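Local coordinates for protein aspergillopepsin-2 heavy chain (Aspergillus niger var. macrosporus, PDB 1Y43) that forms the heavy chain of an acid endopeptidase of the G1 (glutamic peptidase) family, which hydrolyses peptide bonds in proteins, at residues E3-A9 against G26-E32; D61-T66 against T78-T83; A105-V109 against F129-A134. All coordinates share one frame; numbering follows the deposited sequence.

Contact 1: residues E3-A9 against G26-E32; sequences EEYCASA and GVDFCYE. With SO4 (sulfate ion), chain D.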
loop_
_atom_site.group_PDB
_atom_site.type_symbol
_atom_site.label_atom_id
_atom_site.label_comp_id
_atom_site.label_asym_id
_atom_site.label_seq_id
_atom_site.Cartn_x
_atom_site.Cartn_y
_atom_site.Cartn_z
ATOM N N GLU B 3 8.804 -2.956 -23.067
ATOM C CA GLU B 3 8.702 -2.038 -21.890
ATOM C C GLU B 3 7.957 -2.734 -20.751
ATOM O O GLU B 3 7.051 -3.522 -20.996
ATOM C CB GLU B 3 7.970 -0.756 -22.294
ATOM C CG GLU B 3 7.994 0.339 -21.244
ATOM C CD GLU B 3 7.433 1.646 -21.772
ATOM O OE1 GLU B 3 7.705 1.998 -22.946
ATOM O OE2 GLU B 3 6.718 2.331 -21.013
ATOM N N GLU B 4 8.352 -2.459 -19.516
ATOM C CA GLU B 4 7.702 -3.080 -18.366
ATOM C C GLU B 4 6.885 -2.056 -17.597
ATOM O O GLU B 4 7.348 -0.947 -17.343
ATOM C CB GLU B 4 8.727 -3.717 -17.430
ATOM C CG GLU B 4 8.082 -4.479 -16.295
ATOM C CD GLU B 4 9.054 -5.332 -15.510
ATOM O OE1 GLU B 4 10.259 -5.410 -15.860
ATOM O OE2 GLU B 4 8.596 -5.938 -14.527
ATOM N N TYR B 5 5.677 -2.446 -17.221
ATOM C CA TYR B 5 4.770 -1.580 -16.486
ATOM C C TYR B 5 4.477 -2.208 -15.142
ATOM O O TYR B 5 4.219 -3.404 -15.082
ATOM C CB TYR B 5 3.454 -1.474 -17.243
ATOM C CG TYR B 5 3.607 -0.930 -18.622
ATOM C CD1 TYR B 5 3.963 -1.758 -19.681
ATOM C CD2 TYR B 5 3.415 0.421 -18.869
ATOM C CE1 TYR B 5 4.124 -1.249 -20.959
ATOM C CE2 TYR B 5 3.571 0.947 -20.141
ATOM C CZ TYR B 5 3.926 0.109 -21.180
ATOM O OH TYR B 5 4.098 0.651 -22.437
ATOM N N CYS B 6 4.466 -1.407 -14.082
ATOM C CA CYS B 6 4.176 -1.936 -12.745
ATOM C C CYS B 6 3.299 -0.984 -11.947
ATOM O O CYS B 6 3.098 0.175 -12.318
ATOM C CB CYS B 6 5.470 -2.121 -11.934
ATOM S SG CYS B 6 6.768 -3.190 -12.633
ATOM N N ALA B 7 2.837 -1.485 -10.805
ATOM C CA ALA B 7 2.044 -0.720 -9.852
ATOM C C ALA B 7 2.184 -1.482 -8.533
ATOM O O ALA B 7 2.643 -2.619 -8.527
ATOM C CB ALA B 7 0.584 -0.659 -10.292
ATOM N N SER B 8 1.875 -0.840 -7.419
ATOM C CA SER B 8 1.949 -1.510 -6.129
ATOM C C SER B 8 0.708 -1.135 -5.307
ATOM O O SER B 8 0.100 -0.079 -5.526
ATOM C CB SER B 8 3.219 -1.085 -5.382
ATOM O OG SER B 8 3.132 0.275 -4.982
ATOM N N ALA B 9 0.336 -1.998 -4.376
ATOM C CA ALA B 9 -0.789 -1.730 -3.491
ATOM C C ALA B 9 -0.252 -2.053 -2.106
ATOM O O ALA B 9 0.350 -3.115 -1.897
ATOM C CB ALA B 9 -1.968 -2.635 -3.815
ATOM N N GLY B 26 3.189 -4.479 1.239
ATOM C CA GLY B 26 2.280 -4.657 0.132
ATOM C C GLY B 26 2.769 -5.603 -0.936
ATOM O O GLY B 26 3.671 -6.411 -0.718
ATOM N N VAL B 27 2.193 -5.443 -2.121
ATOM C CA VAL B 27 2.485 -6.302 -3.253
ATOM C C VAL B 27 2.706 -5.484 -4.515
ATOM O O VAL B 27 2.043 -4.462 -4.713
ATOM C CB VAL B 27 1.267 -7.227 -3.509
ATOM C CG1 VAL B 27 1.459 -8.022 -4.785
ATOM C CG2 VAL B 27 1.047 -8.161 -2.317
ATOM N N ASP B 28 3.687 -5.892 -5.320
ATOM C CA ASP B 28 3.971 -5.249 -6.607
ATOM C C ASP B 28 3.404 -6.144 -7.697
ATOM O O ASP B 28 3.407 -7.371 -7.555
ATOM C CB ASP B 28 5.480 -5.161 -6.878
ATOM C CG ASP B 28 6.165 -4.032 -6.132
ATOM O OD1 ASP B 28 5.500 -3.216 -5.494
ATOM O OD2 ASP B 28 7.401 -3.954 -6.205
ATOM N N PHE B 29 2.853 -5.545 -8.741
ATOM C CA PHE B 29 2.359 -6.324 -9.881
ATOM C C PHE B 29 2.963 -5.708 -11.125
ATOM O O PHE B 29 2.841 -4.506 -11.336
ATOM C CB PHE B 29 0.821 -6.357 -10.029
ATOM C CG PHE B 29 0.079 -5.436 -9.113
ATOM C CD1 PHE B 29 -0.261 -5.849 -7.830
ATOM C CD2 PHE B 29 -0.328 -4.175 -9.552
ATOM C CE1 PHE B 29 -1.001 -5.021 -6.986
ATOM C CE2 PHE B 29 -1.069 -3.329 -8.724
ATOM C CZ PHE B 29 -1.406 -3.755 -7.439
ATOM N N CYS B 30 3.672 -6.517 -11.901
ATOM C CA CYS B 30 4.306 -6.043 -13.121
ATOM C C CYS B 30 3.925 -6.843 -14.349
ATOM O O CYS B 30 3.667 -8.044 -14.267
ATOM C CB CYS B 30 5.817 -6.058 -12.981
ATOM S SG CYS B 30 6.488 -4.965 -11.697
ATOM N N TYR B 31 3.925 -6.154 -15.486
ATOM C CA TYR B 31 3.599 -6.730 -16.770
ATOM C C TYR B 31 4.702 -6.401 -17.773
ATOM O O TYR B 31 5.171 -5.261 -17.843
ATOM C CB TYR B 31 2.293 -6.141 -17.304
ATOM C CG TYR B 31 2.058 -6.544 -18.738
ATOM C CD1 TYR B 31 1.638 -7.832 -19.046
ATOM C CD2 TYR B 31 2.369 -5.682 -19.793
ATOM C CE1 TYR B 31 1.538 -8.261 -20.363
ATOM C CE2 TYR B 31 2.273 -6.110 -21.128
ATOM C CZ TYR B 31 1.857 -7.400 -21.396
ATOM O OH TYR B 31 1.763 -7.866 -22.690
ATOM N N GLU B 32 5.063 -7.389 -18.581
ATOM C CA GLU B 32 6.061 -7.193 -19.612
ATOM C C GLU B 32 5.913 -8.280 -20.666
ATOM O O GLU B 32 5.984 -9.457 -20.351
ATOM C CB GLU B 32 7.466 -7.247 -19.015
ATOM C CG GLU B 32 8.532 -6.828 -19.990
ATOM C CD GLU B 32 9.786 -7.660 -19.872
ATOM O OE1 GLU B 32 10.348 -7.734 -18.753
ATOM O OE2 GLU B 32 10.215 -8.233 -20.904
HETATM S S SO4 D . 3.023 -4.411 -24.689
HETATM O O1 SO4 D . 2.578 -5.801 -24.290
HETATM O O2 SO4 D . 4.353 -4.476 -25.403
HETATM O O3 SO4 D . 1.979 -3.811 -25.594
HETATM O O4 SO4 D . 3.195 -3.562 -23.453
#
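Phe-29 lays its ring across the backbone of strand 4-13, in an antiparallel beta hairpin that belongs to the sandwich fold of the concanavalin-like clan. One face of the ring receives Ala-7 O, toward the rim, while CE2 lies 3.5 Å from Ala-7 CB. Farther along, CZ meets Ala-9 CB at 3.8 Å, the methyl standing at the ring edge. This reach has a torsional price: CG nearly eclipses the backbone N (chi1 8°), swinging the ring over the partner strand. Ala-9 is tied down again by its main chain, exchanging N-H...O bonds with Val-27; equivalent pairs join Ala-7 to Phe-29 and Tyr-5 to Tyr-31.

On the sheet face that carries Glu-4 and Glu-32, Cys-6 and Cys-30 form a cross-strand disulfide at a non-hydrogen-bonded position, where the CA atoms approach to 4.1 Å. Glu-4 OE2 rests 3.2 Å from Cys-30 CB, and the carboxylates of Glu-4 and Glu-32 stand near each other, which may raise the pKa of one. At the outer end the Tyr-5 and Tyr-31 rings are neighbours, and Tyr-31 OH, which is also bonded to Gly-34 N, donates to sulfate O1 (2.7 Å), an atom lying in the plane of that ring.

Contact 2: residues D61-T66 against T78-T83; sequences DSIKVT and TVENLT. With SO4 (sulfate ion), chain G.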
loop_
_atom_site.group_PDB
_atom_site.type_symbol
_atom_site.label_atom_id
_atom_site.label_comp_id
_atom_site.label_asym_id
_atom_site.label_seq_id
_atom_site.Cartn_x
_atom_site.Cartn_y
_atom_site.Cartn_z
ATOM N N ASP B 61 -5.561 -13.962 -6.276
ATOM C CA ASP B 61 -5.480 -14.363 -4.875
ATOM C C ASP B 61 -5.974 -13.252 -3.960
ATOM O O ASP B 61 -5.836 -12.067 -4.274
ATOM C CB ASP B 61 -4.034 -14.675 -4.489
ATOM C CG ASP B 61 -3.524 -15.980 -5.074
ATOM O OD1 ASP B 61 -4.325 -16.783 -5.601
ATOM O OD2 ASP B 61 -2.307 -16.210 -4.970
ATOM N N SER B 62 -6.539 -13.652 -2.829
ATOM C CA SER B 62 -7.020 -12.720 -1.824
ATOM C C SER B 62 -5.892 -12.521 -0.834
ATOM O O SER B 62 -5.398 -13.484 -0.226
ATOM C CB SER B 62 -8.221 -13.300 -1.104
ATOM O OG SER B 62 -9.363 -13.203 -1.923
ATOM N N ILE B 63 -5.481 -11.271 -0.685
ATOM C CA ILE B 63 -4.386 -10.927 0.195
ATOM C C ILE B 63 -4.855 -10.028 1.328
ATOM O O ILE B 63 -5.712 -9.164 1.120
ATOM C CB ILE B 63 -3.310 -10.143 -0.599
ATOM C CG1 ILE B 63 -2.838 -10.956 -1.805
ATOM C CG2 ILE B 63 -2.153 -9.741 0.291
ATOM C CD1 ILE B 63 -2.275 -12.329 -1.487
ATOM N N LYS B 64 -4.351 -10.266 2.533
ATOM C CA LYS B 64 -4.668 -9.401 3.667
ATOM C C LYS B 64 -3.334 -8.838 4.145
ATOM O O LYS B 64 -2.398 -9.595 4.424
ATOM C CB LYS B 64 -5.352 -10.172 4.801
ATOM C CG LYS B 64 -5.703 -9.295 5.991
ATOM C CD LYS B 64 -6.504 -10.060 7.024
ATOM C CE LYS B 64 -6.793 -9.218 8.261
ATOM N NZ LYS B 64 -7.376 -10.070 9.348
ATOM N N VAL B 65 -3.216 -7.519 4.158
ATOM C CA VAL B 65 -1.990 -6.872 4.608
ATOM C C VAL B 65 -2.245 -6.082 5.886
ATOM O O VAL B 65 -3.269 -5.403 6.021
ATOM C CB VAL B 65 -1.392 -5.927 3.528
ATOM C CG1 VAL B 65 -0.754 -6.740 2.416
ATOM C CG2 VAL B 65 -2.467 -4.986 2.962
ATOM N N THR B 66 -1.266 -6.106 6.785
ATOM C CA THR B 66 -1.381 -5.421 8.063
ATOM C C THR B 66 -0.045 -4.880 8.554
ATOM O O THR B 66 0.972 -5.571 8.453
ATOM C CB THR B 66 -1.845 -6.428 9.149
ATOM O OG1 THR B 66 -3.089 -7.018 8.761
ATOM C CG2 THR B 66 -1.984 -5.759 10.509
ATOM N N THR B 78 2.825 -7.656 8.016
ATOM C CA THR B 78 2.328 -8.990 7.722
ATOM C C THR B 78 1.569 -9.051 6.413
ATOM O O THR B 78 0.763 -8.159 6.104
ATOM C CB THR B 78 1.388 -9.469 8.842
ATOM O OG1 THR B 78 2.113 -9.520 10.082
ATOM C CG2 THR B 78 0.788 -10.844 8.515
ATOM N N VAL B 79 1.861 -10.096 5.635
ATOM C CA VAL B 79 1.195 -10.350 4.360
ATOM C C VAL B 79 0.641 -11.770 4.428
ATOM O O VAL B 79 1.381 -12.739 4.662
ATOM C CB VAL B 79 2.159 -10.255 3.141
ATOM C CG1 VAL B 79 1.427 -10.667 1.857
ATOM C CG2 VAL B 79 2.708 -8.832 3.000
ATOM N N GLU B 80 -0.669 -11.885 4.299
ATOM C CA GLU B 80 -1.299 -13.183 4.340
ATOM C C GLU B 80 -2.003 -13.440 3.026
ATOM O O GLU B 80 -2.754 -12.595 2.544
ATOM C CB GLU B 80 -2.328 -13.228 5.457
ATOM C CG GLU B 80 -3.038 -14.564 5.568
ATOM C CD GLU B 80 -4.094 -14.590 6.671
ATOM O OE1 GLU B 80 -4.519 -13.503 7.148
ATOM O OE2 GLU B 80 -4.523 -15.710 7.044
ATOM N N ASN B 81 -1.704 -14.575 2.414
ATOM C CA ASN B 81 -2.369 -14.953 1.182
ATOM C C ASN B 81 -3.500 -15.869 1.646
ATOM O O ASN B 81 -3.275 -17.041 1.967
ATOM C CB ASN B 81 -1.414 -15.701 0.260
ATOM C CG ASN B 81 -2.034 -16.003 -1.083
ATOM O OD1 ASN B 81 -3.246 -16.237 -1.181
ATOM N ND2 ASN B 81 -1.220 -16.001 -2.123
ATOM N N LEU B 82 -4.705 -15.321 1.731
ATOM C CA LEU B 82 -5.860 -16.069 2.200
ATOM C C LEU B 82 -6.198 -17.254 1.324
ATOM O O LEU B 82 -6.619 -18.296 1.829
ATOM C CB LEU B 82 -7.063 -15.140 2.336
ATOM C CG LEU B 82 -6.805 -13.957 3.278
ATOM C CD1 LEU B 82 -7.997 -13.030 3.327
ATOM C CD2 LEU B 82 -6.495 -14.488 4.660
ATOM N N THR B 83 -5.932 -17.130 0.031
ATOM C CA THR B 83 -6.228 -18.185 -0.928
ATOM C C THR B 83 -5.402 -19.449 -0.701
ATOM O O THR B 83 -5.912 -20.559 -0.814
ATOM C CB THR B 83 -5.986 -17.676 -2.367
ATOM O OG1 THR B 83 -6.753 -16.489 -2.582
ATOM C CG2 THR B 83 -6.359 -18.739 -3.399
HETATM S S SO4 G . -6.663 -13.562 9.894
HETATM O O1 SO4 G . -6.078 -14.874 9.398
HETATM O O2 SO4 G . -7.670 -13.064 8.881
HETATM O O3 SO4 G . -7.350 -13.774 11.230
HETATM O O4 SO4 G . -5.560 -12.544 10.049
#
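Lys-64 and Glu-80 face each other as a hydrogen-bonded pair of an antiparallel beta hairpin, with Lys-64 N donating to Glu-80 O at 2.8 Å and the reverse bond completing the ring. Thr-66 and Thr-78 repeat the pattern. The side chains of the first pair cross at an oblique angle, and the longer lysine runs on past the carboxylate: its CG is anti to the backbone N and the rest of the chain is fully extended, carrying NZ out to sulfate O2 (3.0 Å), with a weaker bond to O4. Lys-64 NZ and Glu-80 OE1, 5.0 Å apart and not in contact, may influence each other electrostatically.

The face carrying Ile-63, Val-65 and Val-79 is mostly apolar, with Asn-81 at its end. Val-65 CG1 and Val-79 CG2 lie 4.1 Å apart, the two side chains side by side and pointing the same way, and Ile-63 CG2 packs on Val-79 CG1 at 4.0 Å. Ile-63 CD1 reaches along to the amide of Asn-81, 3.7 Å from its CG.

Past the regular pairing one backbone bond remains, Leu-82 N to Ser-62 O, and side chains do the rest. Asn-81 ND2 donates to Asp-61 OD2 at 3.1 Å, nearly straight (169°) and within its own amide plane, yet it meets the carboxylate from above, 48° out of plane. Thr-83 OG1 accepts from Ser-62 N at 2.9 Å. A second shell fixes these groups: Ser-58 N also bonds Asp-61 OD2, Thr-56 O accepts a hydrogen bond from Asn-81 ND2, and Thr-84 N binds Asn-81 OD1.

Strand 86-92 flanks 74-81 as the third strand of the sheet, with Val-79 packed on Val-88. Beyond 62-66 the sheet runs on into an antiparallel strand of the other protein chain, while Thr-25 of strand 22-32 lies against Val-65 and Val-79.

Contact 3: residues A105-V109 against F129-A134; sequences AEWIV and FTNAEA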
loop_
_atom_site.group_PDB
_atom_site.type_symbol
_atom_site.label_atom_id
_atom_site.label_comp_id
_atom_site.label_asym_id
_atom_site.label_seq_id
_atom_site.Cartn_x
_atom_site.Cartn_y
_atom_site.Cartn_z
ATOM N N ALA B 105 -2.655 7.043 8.342
ATOM C CA ALA B 105 -2.974 5.625 8.141
ATOM C C ALA B 105 -3.480 5.649 6.704
ATOM O O ALA B 105 -4.331 6.470 6.369
ATOM C CB ALA B 105 -4.089 5.160 9.091
ATOM N N GLU B 106 -2.975 4.773 5.845
ATOM C CA GLU B 106 -3.386 4.818 4.437
ATOM C C GLU B 106 -3.465 3.485 3.711
ATOM O O GLU B 106 -2.861 2.503 4.137
ATOM C CB GLU B 106 -2.456 5.777 3.666
ATOM C CG GLU B 106 -0.982 5.360 3.620
ATOM C CD GLU B 106 -0.099 6.005 4.693
ATOM O OE1 GLU B 106 -0.523 6.963 5.364
ATOM O OE2 GLU B 106 1.035 5.520 4.873
ATOM N N TRP B 107 -4.262 3.484 2.630
ATOM C CA TRP B 107 -4.498 2.349 1.734
ATOM C C TRP B 107 -4.144 2.966 0.387
ATOM O O TRP B 107 -4.882 3.819 -0.124
ATOM C CB TRP B 107 -5.974 1.936 1.780
ATOM C CG TRP B 107 -6.414 1.486 3.150
ATOM C CD1 TRP B 107 -6.380 0.215 3.645
ATOM C CD2 TRP B 107 -6.917 2.327 4.204
ATOM N NE1 TRP B 107 -6.829 0.222 4.954
ATOM C CE2 TRP B 107 -7.165 1.487 5.315
ATOM C CE3 TRP B 107 -7.178 3.701 4.308
ATOM C CZ2 TRP B 107 -7.662 1.993 6.533
ATOM C CZ3 TRP B 107 -7.670 4.197 5.519
ATOM C CH2 TRP B 107 -7.905 3.340 6.612
ATOM N N ILE B 108 -3.038 2.515 -0.205
ATOM C CA ILE B 108 -2.518 3.143 -1.418
ATOM C C ILE B 108 -2.117 2.234 -2.582
ATOM O O ILE B 108 -1.694 1.102 -2.376
ATOM C CB ILE B 108 -1.218 3.946 -1.020
ATOM C CG1 ILE B 108 -1.524 5.004 0.056
ATOM C CG2 ILE B 108 -0.538 4.576 -2.234
ATOM C CD1 ILE B 108 -2.374 6.177 -0.426
ATOM N N VAL B 109 -2.349 2.738 -3.802
ATOM C CA VAL B 109 -1.892 2.101 -5.031
ATOM C C VAL B 109 -0.870 3.148 -5.519
ATOM O O VAL B 109 -1.194 4.328 -5.711
ATOM C CB VAL B 109 -3.013 1.875 -6.066
ATOM C CG1 VAL B 109 -2.413 1.404 -7.379
ATOM C CG2 VAL B 109 -3.990 0.819 -5.559
ATOM N N PHE B 129 -9.756 -2.314 -1.670
ATOM C CA PHE B 129 -9.350 -2.744 -0.341
ATOM C C PHE B 129 -10.656 -2.882 0.445
ATOM O O PHE B 129 -11.429 -1.922 0.522
ATOM C CB PHE B 129 -8.524 -1.665 0.355
ATOM C CG PHE B 129 -7.154 -1.444 -0.234
ATOM C CD1 PHE B 129 -6.948 -0.491 -1.231
ATOM C CD2 PHE B 129 -6.059 -2.130 0.272
ATOM C CE1 PHE B 129 -5.648 -0.216 -1.707
ATOM C CE2 PHE B 129 -4.764 -1.859 -0.199
ATOM C CZ PHE B 129 -4.564 -0.906 -1.182
ATOM N N THR B 130 -10.944 -4.064 0.962
ATOM C CA THR B 130 -12.135 -4.256 1.774
ATOM C C THR B 130 -11.633 -4.457 3.193
ATOM O O THR B 130 -10.439 -4.681 3.419
ATOM C CB THR B 130 -12.954 -5.479 1.343
ATOM O OG1 THR B 130 -12.136 -6.657 1.388
ATOM C CG2 THR B 130 -13.511 -5.270 -0.066
ATOM N N ASN B 131 -12.552 -4.392 4.152
ATOM C CA ASN B 131 -12.204 -4.533 5.565
ATOM C C ASN B 131 -11.042 -3.563 5.858
ATOM O O ASN B 131 -10.051 -3.916 6.513
ATOM C CB ASN B 131 -11.831 -5.987 5.882
ATOM C CG ASN B 131 -13.014 -6.937 5.747
ATOM O OD1 ASN B 131 -14.055 -6.747 6.369
ATOM N ND2 ASN B 131 -12.866 -7.951 4.917
ATOM N N ALA B 132 -11.163 -2.361 5.301
ATOM C CA ALA B 132 -10.177 -1.294 5.444
ATOM C C ALA B 132 -10.390 -0.623 6.788
ATOM O O ALA B 132 -11.324 0.169 6.951
ATOM C CB ALA B 132 -10.336 -0.298 4.314
ATOM N N GLU B 133 -9.521 -0.938 7.741
ATOM C CA GLU B 133 -9.638 -0.423 9.098
ATOM C C GLU B 133 -8.311 0.029 9.684
ATOM O O GLU B 133 -7.271 -0.596 9.446
ATOM C CB GLU B 133 -10.212 -1.524 10.009
ATOM C CG GLU B 133 -11.608 -2.004 9.605
ATOM C CD GLU B 133 -12.134 -3.152 10.452
ATOM O OE1 GLU B 133 -11.459 -3.564 11.419
ATOM O OE2 GLU B 133 -13.250 -3.644 10.161
ATOM N N ALA B 134 -8.361 1.120 10.445
ATOM C CA ALA B 134 -7.191 1.663 11.140
ATOM C C ALA B 134 -7.546 1.705 12.627
ATOM O O ALA B 134 -8.705 1.931 12.976
ATOM C CB ALA B 134 -6.874 3.074 10.634
#
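Trp-107 NE1, 3.6 Å from Ala-132 CB, hydrogen-bonds a backbone atom of the other protein chain, which pins the indole while its flat surface serves this contact. No hydrogen bond joins 105-109 to 129-134: this is buried aromatic and methyl core packing between strands of the beta-sandwich fold of the concanavalin-like clan. The Ala-132 methyl sits over one face of the indole, 3.9 Å from the centroid of the five-membered ring, a CH-pi contact. At the far end of the indole, the backbone of Glu-133 and Ala-134 passes close by.

Trp-107 CB stands over the centre of the Phe-129 face, 4.0 Å from its centroid and 10° off the normal, and the indole edge then points at that face in a T-shaped pair, the planes 64° apart. The CG of Trp-107, beside its own backbone N (chi1 -62°), carries the indole out toward Ala-132. Phe-129 CZ reaches Ile-108 O at 3.7 Å, the oxygen lying near the plane of the ring. The row closes where Ala-105 CB meets Ala-134 CB at 3.8 Å.

Because the chain turns a corner at Asn-131, Phe-129 and Ala-132 approach the tryptophan from separate strand segments. Strand 104-114 runs beside strand 4-13, whose Val-11 touches Trp-107; within this chain 126-136 pairs with 168-172 in a separate sheet, and residues of both segments also pair with an antiparallel strand of the other protein chain.

Contacts 1 and 2 are both antiparallel hairpins, partly buried, in which backbone hydrogen bonds set the register and side chains divide between two faces. Each has a sulfate beside it, probably from the crystallisation liquor, at the outer end of contact 1 and over the middle of contact 2. A disulfide reinforces 3-9/26-32, whereas carboxylate, amide and hydroxyl groups finish 61-66/78-83. Contact 3 is the buried one: it joins strands that do not pair within this chain, without a hydrogen bond, chiefly by ring and methyl packing. Contacts 1 and 3 touch, Ala-9 CB meeting Phe-129 and Ile-108. Contact 2 touches neither, though its nearest atoms come to about 4 Å from contact 1 and about 5 Å from contact 3.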